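Nitroreductase (Mycolicibacterium smegmatis, PDB 6WTA) binds the deazaflavin coenzyme F420 and is probably an F420H2-dependent quinone reductase, passing reducing equivalents between the cofactor and quinones. Local coordinates at residues L31-V36 / A119-A124. Sequence-based numbering, arbitrary orientation.
Sequences LDRPIV and AYPPYA
The side chain of Arg33 lies across Pro121 and the edge of the Tyr120 ring. Its CD sits 3.8 Å from Tyr120 CD1, near the ring plane, and the guanidinium is turned 70° from that ring. NE comes within 3.3 Å of Pro121 CD, and NH2 lies 3.7 Å from Pro121 CG, the two groups meeting obliquely. The chain is extended from CG to NE, which carries the guanidinium out to the turn between helices 106-119 and 122-127. There NE donates to a water at 2.9 Å, and this water in turn donates to Ala119 O, a carbonyl at the end of helix 106-119. NH1 of Arg33 donates to Leu31 O at 2.9 Å, nearly in line with the carbonyl but bent at the hydrogen (135°). With an alanine here, Leu31 O would probably lose its guanidinium donor, the water its NE partner and Pro121 the flat group beside it. Nearby, Leu31 CD1 touches Tyr120 OH and CE1 and reaches Pro122 CG at 3.7 Å. Pro122 CD sits over the centre of one face of the Tyr120 ring. Tyr120 OH is hydrogen-bonded to Tyr126 OH. Next along, Tyr123 bonds coenzyme F420 through its OH, and Ile35 also belongs to the pocket. Residues 31-33 thus meet the helix turn largely through van der Waals contact and a water bridge, at the surface beside the cofactor pocket.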
# COMPACT_ATOMS: atom_id res chain seq x y z
N LEU A 31 -10.24 8.62 5.54
CA LEU A 31 -11.34 8.27 6.43
C LEU A 31 -10.87 8.24 7.88
O LEU A 31 -11.26 7.37 8.67
CB LEU A 31 -11.98 6.94 6.02
CG LEU A 31 -12.53 6.93 4.59
CD1 LEU A 31 -13.14 5.58 4.23
CD2 LEU A 31 -13.57 8.04 4.38
N ASP A 32 -10.02 9.20 8.23
CA ASP A 32 -9.50 9.42 9.58
C ASP A 32 -8.52 8.35 10.03
O ASP A 32 -8.20 8.26 11.22
CB ASP A 32 -10.64 9.54 10.59
CG ASP A 32 -11.44 10.82 10.43
OD1 ASP A 32 -10.82 11.90 10.42
OD2 ASP A 32 -12.68 10.74 10.31
N ARG A 33 -7.98 7.56 9.10
CA ARG A 33 -7.11 6.46 9.46
C ARG A 33 -5.72 6.65 8.87
O ARG A 33 -5.55 7.32 7.84
CB ARG A 33 -7.70 5.13 8.99
CG ARG A 33 -8.84 4.67 9.88
CD ARG A 33 -9.82 3.76 9.16
NE ARG A 33 -10.82 3.19 10.06
CZ ARG A 33 -11.99 3.75 10.35
NH1 ARG A 33 -12.32 4.91 9.80
NH2 ARG A 33 -12.82 3.15 11.18
N PRO A 34 -4.70 6.11 9.52
CA PRO A 34 -3.32 6.38 9.12
C PRO A 34 -2.92 5.66 7.83
O PRO A 34 -3.48 4.63 7.45
CB PRO A 34 -2.49 5.87 10.30
CG PRO A 34 -3.35 4.83 10.95
CD PRO A 34 -4.77 5.31 10.76
N ILE A 35 -1.92 6.24 7.17
CA ILE A 35 -1.40 5.72 5.92
C ILE A 35 0.12 5.63 6.00
O ILE A 35 0.76 6.24 6.86
CB ILE A 35 -1.82 6.58 4.71
CG1 ILE A 35 -1.10 7.93 4.73
CG2 ILE A 35 -3.33 6.79 4.69
CD1 ILE A 35 -1.39 8.80 3.52
N VAL A 36 0.68 4.84 5.09
CA VAL A 36 2.12 4.69 4.95
C VAL A 36 2.48 5.02 3.51
O VAL A 36 1.66 4.88 2.60
CB VAL A 36 2.59 3.26 5.31
CG1 VAL A 36 2.43 3.00 6.79
CG2 VAL A 36 1.81 2.23 4.50
N ALA A 119 -7.89 -2.40 10.52
CA ALA A 119 -7.32 -1.07 10.35
C ALA A 119 -8.20 -0.19 9.46
O ALA A 119 -8.30 1.02 9.68
CB ALA A 119 -5.91 -1.19 9.76
N TYR A 120 -8.83 -0.78 8.44
CA TYR A 120 -9.55 -0.01 7.43
C TYR A 120 -10.80 -0.77 7.03
O TYR A 120 -10.79 -1.56 6.07
CB TYR A 120 -8.65 0.29 6.23
CG TYR A 120 -9.22 1.25 5.20
CD1 TYR A 120 -9.50 2.57 5.54
CD2 TYR A 120 -9.43 0.85 3.89
CE1 TYR A 120 -10.01 3.45 4.60
CE2 TYR A 120 -9.93 1.73 2.94
CZ TYR A 120 -10.22 3.03 3.30
OH TYR A 120 -10.73 3.90 2.36
N PRO A 121 -11.92 -0.56 7.72
CA PRO A 121 -13.12 -1.38 7.51
C PRO A 121 -13.58 -1.40 6.06
O PRO A 121 -14.12 -2.42 5.60
CB PRO A 121 -14.17 -0.72 8.42
CG PRO A 121 -13.36 -0.08 9.52
CD PRO A 121 -12.08 0.39 8.85
N PRO A 122 -13.42 -0.30 5.31
CA PRO A 122 -13.90 -0.32 3.92
C PRO A 122 -13.26 -1.40 3.05
O PRO A 122 -13.82 -1.72 2.00
CB PRO A 122 -13.58 1.08 3.40
CG PRO A 122 -13.61 1.94 4.64
CD PRO A 122 -13.03 1.06 5.73
N TYR A 123 -12.11 -1.96 3.45
CA TYR A 123 -11.55 -3.08 2.69
C TYR A 123 -12.58 -4.19 2.55
O TYR A 123 -12.66 -4.85 1.51
CB TYR A 123 -10.30 -3.64 3.36
CG TYR A 123 -9.00 -2.91 3.11
CD1 TYR A 123 -8.70 -2.35 1.88
CD2 TYR A 123 -8.06 -2.78 4.12
CE1 TYR A 123 -7.50 -1.68 1.67
CE2 TYR A 123 -6.88 -2.13 3.93
CZ TYR A 123 -6.59 -1.57 2.70
OH TYR A 123 -5.40 -0.92 2.53
N ALA A 124 -13.37 -4.43 3.60
CA ALA A 124 -14.39 -5.48 3.54
C ALA A 124 -15.41 -5.17 2.45
O ALA A 124 -15.81 -6.06 1.69
CB ALA A 124 -15.07 -5.63 4.90
O HOH W 1 -10.38 1.28 12.19